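Local atomic coordinates of putative acetyl transferase (Pyrococcus furiosus, PDB entry 1VKC), a protein that probably transfers an acyl group such as acetyl from a coenzyme A thioester to an acceptor, as GNAT-family enzymes do. Residues Val77-Thr82 with Lys90-Tyr95; Tyr11-Gly16 with Lys62-Leu67. All blocks are in the same frame, centred on the assembly; numbering follows the deposited sequence.

Interaction 1 (Val77-Thr82 with Lys90-Tyr95)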
ATOM      1  N   VAL A  77      18.140  -2.608  -3.117  1.00 20.80           N
ATOM      2  CA  VAL A  77      18.859  -1.715  -2.240  1.00 19.22           C
ATOM      3  C   VAL A  77      19.194  -0.434  -3.006  1.00 21.01           C
ATOM      4  O   VAL A  77      19.508  -0.483  -4.200  1.00 24.71           O
ATOM      5  CB  VAL A  77      20.104  -2.378  -1.615  1.00 20.72           C
ATOM      6  CG1 VAL A  77      21.034  -2.977  -2.662  1.00 20.97           C
ATOM      7  CG2 VAL A  77      20.839  -1.390  -0.745  1.00 20.28           C
ATOM      8  N   TRP A  78      19.042   0.709  -2.329  1.00 20.97           N
ATOM      9  CA  TRP A  78      19.331   2.027  -2.914  1.00 21.63           C
ATOM     10  C   TRP A  78      20.518   2.610  -2.165  1.00 21.93           C
ATOM     11  O   TRP A  78      20.432   2.838  -0.980  1.00 19.41           O
ATOM     12  CB  TRP A  78      18.065   2.913  -2.820  1.00 25.44           C
ATOM     13  CG  TRP A  78      18.174   4.333  -3.356  1.00 25.68           C
ATOM     14  CD1 TRP A  78      19.232   4.901  -4.012  1.00 26.19           C
ATOM     15  CD2 TRP A  78      17.154   5.342  -3.299  1.00 25.77           C
ATOM     16  NE1 TRP A  78      18.944   6.207  -4.328  1.00 27.06           N
ATOM     17  CE2 TRP A  78      17.674   6.503  -3.916  1.00 26.40           C
ATOM     18  CE3 TRP A  78      15.851   5.380  -2.786  1.00 27.24           C
ATOM     19  CZ2 TRP A  78      16.935   7.698  -4.032  1.00 27.73           C
ATOM     20  CZ3 TRP A  78      15.109   6.569  -2.897  1.00 27.43           C
ATOM     21  CH2 TRP A  78      15.658   7.711  -3.512  1.00 26.97           C
ATOM     22  N   ILE A  79      21.620   2.834  -2.888  1.00 20.93           N
ATOM     23  CA  ILE A  79      22.865   3.359  -2.333  1.00 22.05           C
ATOM     24  C   ILE A  79      23.155   4.748  -2.880  1.00 22.76           C
ATOM     25  O   ILE A  79      22.984   4.996  -4.088  1.00 19.84           O
ATOM     26  CB  ILE A  79      24.060   2.470  -2.727  1.00 24.48           C
ATOM     27  CG1 ILE A  79      23.752   0.999  -2.522  1.00 24.53           C
ATOM     28  CG2 ILE A  79      25.324   2.882  -1.941  1.00 25.53           C
ATOM     29  CD1 ILE A  79      24.591   0.119  -3.372  1.00 28.09           C
ATOM     30  N   CYS A  80      23.625   5.626  -1.995  1.00 24.90           N
ATOM     31  CA  CYS A  80      24.103   6.964  -2.344  1.00 24.88           C
ATOM     32  C   CYS A  80      25.521   7.179  -1.821  1.00 24.86           C
ATOM     33  O   CYS A  80      25.753   7.097  -0.606  1.00 25.27           O
ATOM     34  CB  CYS A  80      23.204   8.028  -1.701  1.00 27.66           C
ATOM     35  SG  CYS A  80      23.574   9.727  -2.165  1.00 34.76           S
ATOM     36  N   ILE A  81      26.454   7.483  -2.726  1.00 22.43           N
ATOM     37  CA  ILE A  81      27.828   7.843  -2.340  1.00 22.56           C
ATOM     38  C   ILE A  81      27.858   9.314  -1.980  1.00 22.62           C
ATOM     39  O   ILE A  81      27.477  10.160  -2.787  1.00 22.58           O
ATOM     40  CB  ILE A  81      28.836   7.568  -3.497  1.00 26.07           C
ATOM     41  CG1 ILE A  81      28.869   6.079  -3.861  1.00 27.39           C
ATOM     42  CG2 ILE A  81      30.240   8.103  -3.143  1.00 26.79           C
ATOM     43  CD1 ILE A  81      29.354   5.166  -2.764  1.00 27.53           C
ATOM     44  N   THR A  82      28.291   9.625  -0.764  1.00 21.29           N
ATOM     45  CA  THR A  82      28.312  11.006  -0.294  1.00 23.12           C
ATOM     46  C   THR A  82      29.419  11.194   0.725  1.00 21.37           C
ATOM     47  O   THR A  82      30.297  10.311   0.854  1.00 24.12           O
ATOM     48  CB  THR A  82      26.900  11.412   0.258  1.00 25.37           C
ATOM     49  OG1 THR A  82      26.906  12.782   0.661  1.00 26.00           O
ATOM     50  CG2 THR A  82      26.556  10.646   1.532  1.00 25.79           C
ATOM     51  N   LYS A  90      34.421   9.773   2.333  1.00 20.64           N
ATOM     52  CA  LYS A  90      33.419   9.224   1.433  1.00 22.85           C
ATOM     53  C   LYS A  90      32.712   8.087   2.166  1.00 19.83           C
ATOM     54  O   LYS A  90      33.365   7.296   2.863  1.00 19.02           O
ATOM     55  CB  LYS A  90      34.070   8.715   0.165  1.00 25.67           C
ATOM     56  CG  LYS A  90      33.064   8.348  -0.928  1.00 29.16           C
ATOM     57  CD  LYS A  90      33.764   7.732  -2.151  1.00 31.95           C
ATOM     58  CE  LYS A  90      34.684   8.701  -2.828  1.00 32.39           C
ATOM     59  NZ  LYS A  90      35.069   8.194  -4.171  1.00 34.03           N
ATOM     60  N   ILE A  91      31.379   8.041   2.043  1.00 18.25           N
ATOM     61  CA  ILE A  91      30.570   6.959   2.605  1.00 20.05           C
ATOM     62  C   ILE A  91      29.524   6.545   1.608  1.00 17.51           C
ATOM     63  O   ILE A  91      29.272   7.257   0.643  1.00 23.08           O
ATOM     64  CB  ILE A  91      29.897   7.391   3.925  1.00 21.42           C
ATOM     65  CG1 ILE A  91      28.915   8.554   3.688  1.00 21.23           C
ATOM     66  CG2 ILE A  91      30.981   7.736   4.978  1.00 23.38           C
ATOM     67  CD1 ILE A  91      28.043   8.907   4.961  1.00 23.08           C
ATOM     68  N   ALA A  92      28.954   5.375   1.815  1.00 18.35           N
ATOM     69  CA  ALA A  92      27.796   4.956   1.063  1.00 18.74           C
ATOM     70  C   ALA A  92      26.636   5.031   2.031  1.00 19.52           C
ATOM     71  O   ALA A  92      26.661   4.369   3.059  1.00 19.17           O
ATOM     72  CB  ALA A  92      27.956   3.579   0.580  1.00 19.43           C
ATOM     73  N   TYR A  93      25.635   5.835   1.705  1.00 19.25           N
ATOM     74  CA  TYR A  93      24.422   5.904   2.497  1.00 18.02           C
ATOM     75  C   TYR A  93      23.347   5.013   1.827  1.00 19.00           C
ATOM     76  O   TYR A  93      23.105   5.113   0.622  1.00 19.72           O
ATOM     77  CB  TYR A  93      23.942   7.336   2.606  1.00 22.22           C
ATOM     78  CG  TYR A  93      22.820   7.509   3.607  1.00 22.75           C
ATOM     79  CD1 TYR A  93      21.488   7.539   3.198  1.00 24.88           C
ATOM     80  CD2 TYR A  93      23.090   7.628   4.967  1.00 24.05           C
ATOM     81  CE1 TYR A  93      20.460   7.706   4.122  1.00 23.62           C
ATOM     82  CE2 TYR A  93      22.061   7.775   5.900  1.00 23.58           C
ATOM     83  CZ  TYR A  93      20.759   7.809   5.469  1.00 23.06           C
ATOM     84  OH  TYR A  93      19.746   7.972   6.397  1.00 27.19           O
ATOM     85  N   ILE A  94      22.744   4.142   2.611  1.00 19.34           N
ATOM     86  CA  ILE A  94      21.690   3.260   2.122  1.00 21.85           C
ATOM     87  C   ILE A  94      20.359   3.903   2.460  1.00 21.76           C
ATOM     88  O   ILE A  94      19.957   3.969   3.645  1.00 21.77           O
ATOM     89  CB  ILE A  94      21.765   1.869   2.782  1.00 22.52           C
ATOM     90  CG1 ILE A  94      23.159   1.246   2.658  1.00 24.97           C
ATOM     91  CG2 ILE A  94      20.655   0.937   2.229  1.00 22.21           C
ATOM     92  CD1 ILE A  94      23.595   0.940   1.315  1.00 25.78           C
ATOM     93  N   TYR A  95      19.687   4.391   1.439  1.00 24.83           N
ATOM     94  CA  TYR A  95      18.377   4.997   1.608  1.00 27.78           C
ATOM     95  C   TYR A  95      17.362   3.951   1.948  1.00 28.97           C
ATOM     96  O   TYR A  95      16.481   4.174   2.772  1.00 29.41           O
ATOM     97  CB  TYR A  95      17.944   5.717   0.337  1.00 29.97           C
ATOM     98  CG  TYR A  95      18.512   7.106   0.218  1.00 31.39           C
ATOM     99  CD1 TYR A  95      19.277   7.479  -0.875  1.00 31.11           C
ATOM    100  CD2 TYR A  95      18.283   8.048   1.216  1.00 31.02           C
ATOM    101  CE1 TYR A  95      19.798   8.776  -0.974  1.00 33.07           C
ATOM    102  CE2 TYR A  95      18.794   9.331   1.125  1.00 33.15           C
ATOM    103  CZ  TYR A  95      19.552   9.684   0.032  1.00 31.87           C
ATOM    104  OH  TYR A  95      20.052  10.962  -0.042  1.00 34.95           O
TER
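Tyr95 sets the edge of its ring against one face of the Trp78 indole, the planes turned by 51° and the six-membered ring centroids 4.8 Å apart, which makes the pair edge-to-face though well short of perpendicular. The touching atom is CD1 of Tyr95, 3.6 Å from CE2 of Trp78, and CB of Tyr95 adds an off-centre CH-pi contact to the same indole. With CG of Tyr95 anti to its carbonyl carbon (chi1 -83°), the phenol runs on past the indole until its CE1 lies 3.6 Å from CB of Cys80, whose sulfur sits obliquely beside the ring. CD1 of Tyr93, two residues back on the same strand, rests over a face of Tyr95.

The strands run antiparallel, as the two-way bonds of Cys80 with Tyr93 and of Thr82 with Ile91 show, the shortest being Tyr93 N to Cys80 O at 2.6 Å. At Tyr95 the regularity breaks: its psi of -39° is helical, and both it and Asp96 bond to the backbone of Trp78, consistent with the beta bulge known on this strand in GNAT enzymes.

Ile79, Ile81, Ala92 and Ile94 occupy the other face. CG2 of Ile79 meets CB of Ala92 at 3.7 Å, and CD1 of Ile94 lies alongside CG1 of Ile79; this face receives helix 108-122. At the hairpin end the Lys90 chain passes obliquely over Ile81, its CG 3.6 Å from CG2 of Ile81, while its NZ bonds to Arg123 O. The chemistry therefore divides by face: aliphatic groups pack under helix 108-122, while the Cys80 and Tyr93 face turns from Thr82 and Ile91 to a thiol and aromatic rings near the bulge.

Interaction 2 (Tyr11-Gly16 with Lys62-Leu67)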
ATOM      1  N   TYR A  11      16.936 -16.773  -7.632  1.00 47.65           N
ATOM      2  CA  TYR A  11      17.019 -15.332  -7.901  1.00 44.64           C
ATOM      3  C   TYR A  11      18.437 -14.852  -8.214  1.00 42.38           C
ATOM      4  O   TYR A  11      19.419 -15.480  -7.825  1.00 42.75           O
ATOM      5  CB  TYR A  11      16.448 -14.529  -6.721  1.00 43.06           C
ATOM      6  CG  TYR A  11      17.385 -14.410  -5.548  1.00 42.37           C
ATOM      7  CD1 TYR A  11      18.309 -13.363  -5.472  1.00 43.95           C
ATOM      8  CD2 TYR A  11      17.353 -15.336  -4.512  1.00 42.21           C
ATOM      9  CE1 TYR A  11      19.181 -13.255  -4.397  1.00 42.94           C
ATOM     10  CE2 TYR A  11      18.221 -15.237  -3.434  1.00 42.66           C
ATOM     11  CZ  TYR A  11      19.129 -14.191  -3.382  1.00 42.30           C
ATOM     12  OH  TYR A  11      19.989 -14.087  -2.317  1.00 43.17           O
ATOM     13  N   THR A  12      18.515 -13.720  -8.912  1.00 40.07           N
ATOM     14  CA  THR A  12      19.782 -13.074  -9.262  1.00 38.46           C
ATOM     15  C   THR A  12      19.778 -11.638  -8.770  1.00 36.79           C
ATOM     16  O   THR A  12      18.714 -11.041  -8.615  1.00 35.82           O
ATOM     17  CB  THR A  12      20.005 -13.087 -10.790  1.00 41.33           C
ATOM     18  OG1 THR A  12      21.238 -12.426 -11.109  1.00 45.18           O
ATOM     19  CG2 THR A  12      18.949 -12.255 -11.533  1.00 42.13           C
ATOM     20  N   ILE A  13      20.970 -11.094  -8.533  1.00 34.71           N
ATOM     21  CA  ILE A  13      21.144  -9.689  -8.153  1.00 33.73           C
ATOM     22  C   ILE A  13      21.915  -9.000  -9.259  1.00 34.62           C
ATOM     23  O   ILE A  13      23.028  -9.411  -9.596  1.00 33.25           O
ATOM     24  CB  ILE A  13      21.896  -9.541  -6.807  1.00 31.78           C
ATOM     25  CG1 ILE A  13      21.080 -10.151  -5.675  1.00 33.83           C
ATOM     26  CG2 ILE A  13      22.183  -8.039  -6.512  1.00 30.74           C
ATOM     27  CD1 ILE A  13      21.831 -10.263  -4.366  1.00 33.76           C
ATOM     28  N   VAL A  14      21.313  -7.950  -9.807  1.00 33.46           N
ATOM     29  CA  VAL A  14      21.851  -7.216 -10.947  1.00 33.03           C
ATOM     30  C   VAL A  14      21.658  -5.739 -10.691  1.00 32.34           C
ATOM     31  O   VAL A  14      20.899  -5.353  -9.785  1.00 30.46           O
ATOM     32  CB  VAL A  14      21.090  -7.610 -12.264  1.00 33.33           C
ATOM     33  CG1 VAL A  14      21.225  -9.106 -12.557  1.00 34.13           C
ATOM     34  CG2 VAL A  14      19.612  -7.254 -12.184  1.00 32.55           C
ATOM     35  N   ASP A  15      22.299  -4.900 -11.499  1.00 32.26           N
ATOM     36  CA  ASP A  15      22.057  -3.460 -11.437  1.00 31.39           C
ATOM     37  C   ASP A  15      20.582  -3.167 -11.713  1.00 32.05           C
ATOM     38  O   ASP A  15      19.943  -3.826 -12.549  1.00 32.24           O
ATOM     39  CB  ASP A  15      22.940  -2.711 -12.419  1.00 33.55           C
ATOM     40  CG  ASP A  15      22.721  -1.239 -12.368  1.00 32.44           C
ATOM     41  OD1 ASP A  15      21.923  -0.747 -13.171  1.00 34.42           O
ATOM     42  OD2 ASP A  15      23.282  -0.487 -11.547  1.00 37.74           O
ATOM     43  N   GLY A  16      20.044  -2.181 -11.006  1.00 30.33           N
ATOM     44  CA  GLY A  16      18.626  -1.936 -11.000  1.00 30.45           C
ATOM     45  C   GLY A  16      18.208  -0.641 -11.645  1.00 30.30           C
ATOM     46  O   GLY A  16      17.079  -0.211 -11.460  1.00 31.47           O
ATOM     47  N   LYS A  62      23.148   4.317  -6.764  1.00 27.53           N
ATOM     48  CA  LYS A  62      23.263   2.961  -7.285  1.00 25.18           C
ATOM     49  C   LYS A  62      22.127   2.123  -6.741  1.00 24.90           C
ATOM     50  O   LYS A  62      21.831   2.165  -5.557  1.00 23.66           O
ATOM     51  CB  LYS A  62      24.594   2.335  -6.861  1.00 27.00           C
ATOM     52  CG  LYS A  62      24.809   0.905  -7.281  1.00 29.08           C
ATOM     53  CD  LYS A  62      25.045   0.781  -8.769  1.00 32.40           C
ATOM     54  CE  LYS A  62      25.328  -0.649  -9.157  1.00 34.57           C
ATOM     55  NZ  LYS A  62      25.582  -0.777 -10.626  1.00 35.01           N
ATOM     56  N   PHE A  63      21.488   1.376  -7.618  1.00 24.40           N
ATOM     57  CA  PHE A  63      20.466   0.435  -7.233  1.00 23.99           C
ATOM     58  C   PHE A  63      20.913  -0.952  -7.588  1.00 23.41           C
ATOM     59  O   PHE A  63      21.458  -1.174  -8.674  1.00 23.68           O
ATOM     60  CB  PHE A  63      19.184   0.722  -7.995  1.00 24.93           C
ATOM     61  CG  PHE A  63      18.505   1.991  -7.614  1.00 25.10           C
ATOM     62  CD1 PHE A  63      17.555   2.008  -6.604  1.00 25.50           C
ATOM     63  CD2 PHE A  63      18.743   3.155  -8.325  1.00 26.40           C
ATOM     64  CE1 PHE A  63      16.900   3.172  -6.270  1.00 24.40           C
ATOM     65  CE2 PHE A  63      18.089   4.324  -7.997  1.00 27.35           C
ATOM     66  CZ  PHE A  63      17.155   4.332  -6.965  1.00 26.32           C
ATOM     67  N   PHE A  64      20.688  -1.903  -6.677  1.00 25.38           N
ATOM     68  CA  PHE A  64      20.717  -3.336  -7.023  1.00 24.85           C
ATOM     69  C   PHE A  64      19.322  -3.910  -6.830  1.00 26.23           C
ATOM     70  O   PHE A  64      18.625  -3.538  -5.888  1.00 24.58           O
ATOM     71  CB  PHE A  64      21.693  -4.112  -6.160  1.00 27.40           C
ATOM     72  CG  PHE A  64      23.128  -3.793  -6.430  1.00 27.44           C
ATOM     73  CD1 PHE A  64      23.785  -4.350  -7.533  1.00 29.45           C
ATOM     74  CD2 PHE A  64      23.834  -2.945  -5.590  1.00 26.55           C
ATOM     75  CE1 PHE A  64      25.145  -4.069  -7.784  1.00 24.83           C
ATOM     76  CE2 PHE A  64      25.182  -2.653  -5.841  1.00 26.17           C
ATOM     77  CZ  PHE A  64      25.833  -3.234  -6.944  1.00 27.76           C
ATOM     78  N   VAL A  65      18.931  -4.835  -7.700  1.00 21.43           N
ATOM     79  CA  VAL A  65      17.669  -5.529  -7.536  1.00 25.74           C
ATOM     80  C   VAL A  65      17.862  -7.033  -7.486  1.00 25.92           C
ATOM     81  O   VAL A  65      18.800  -7.573  -8.089  1.00 28.32           O
ATOM     82  CB  VAL A  65      16.648  -5.152  -8.654  1.00 25.16           C
ATOM     83  CG1 VAL A  65      16.266  -3.682  -8.547  1.00 25.18           C
ATOM     84  CG2 VAL A  65      17.193  -5.470 -10.046  1.00 27.14           C
ATOM     85  N   ALA A  66      16.971  -7.701  -6.755  1.00 26.93           N
ATOM     86  CA  ALA A  66      16.881  -9.152  -6.731  1.00 26.42           C
ATOM     87  C   ALA A  66      15.721  -9.515  -7.651  1.00 28.05           C
ATOM     88  O   ALA A  66      14.610  -9.005  -7.479  1.00 25.01           O
ATOM     89  CB  ALA A  66      16.608  -9.649  -5.329  1.00 25.73           C
ATOM     90  N   LEU A  67      15.987 -10.371  -8.636  1.00 32.44           N
ATOM     91  CA  LEU A  67      14.985 -10.729  -9.658  1.00 33.37           C
ATOM     92  C   LEU A  67      14.777 -12.226  -9.651  1.00 34.52           C
ATOM     93  O   LEU A  67      15.746 -12.969  -9.658  1.00 34.16           O
ATOM     94  CB  LEU A  67      15.467 -10.302 -11.041  1.00 34.34           C
ATOM     95  CG  LEU A  67      15.704  -8.814 -11.291  1.00 33.60           C
ATOM     96  CD1 LEU A  67      16.173  -8.599 -12.713  1.00 33.62           C
ATOM     97  CD2 LEU A  67      14.455  -7.992 -11.007  1.00 34.89           C
TER
HETATM   98  O   HOH W   1      22.032   1.576 -10.466  1.00 25.93           O
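Asp15 and Lys62 form the one charged contact between these strands: NZ of Lys62 donates to OD2 of Asp15, a salt bridge modelled at 2.5 Å, so short that its exact length is doubtful. The lysine chain bends at its second torsion (chi2 71°), which carries the ammonium across to the carboxylate. A water donates to OD2 as well, at 2.6 Å, and accepts from Phe63 N, while OD1 of Asp15 accepts a hydrogen bond from Glu17 N. With a methionine in place of Lys62, the Asp15 carboxylate would probably lose its charged mate.

Backbone bonds pair Thr12 with Leu67 and Val14 with Val65 in both directions, Val65 N reaching Val14 O at 2.9 Å. Gly16 N then reaches Phe63 O, also at 2.9 Å, from above the carbonyl plane, as the chain leaves the strand.

Among apolar groups, CG2 of Val14 touches both CG2 of Val65 and CD1 of Leu67, each at 3.7 Å. On the reverse face the side chains of Ile13 and Phe64 cross at about a right angle, CG2 of Ile13 meeting CB of Phe64 at 4.0 Å, and CD1 of Tyr11 reaches CB of Ala66. Hydrocarbon contacts thus accompany the paired backbones, and the salt bridge and its water add a polar tie where strand 11-15, outermost within this chain, ends.

How the interactions relate
The two contacts, with centres about 15 Å apart, lie in one mixed sheet ordered 11-15, 60-68, 73-83, 90-99, 128-130. Along the chain interaction 2 closes before interaction 1 opens. Their inner strands, 60-68 and 73-83, are neighbours: Ile79 N lies 2.8 Å from Lys62 O and Val77 N 3.0 Å from Phe64 O, both probable hydrogen bonds. Phe63 stacks on Trp78, on the indole face turned from Tyr95, and CE2 of Phe64 packs against CD1 of Ile79. Helix 108-122 lies against residues of both contacts. Interaction 2 thus attaches the outer strand and interaction 1 the central hairpin of the GNAT-type sheet, whose aromatic side chains continue from one to the other.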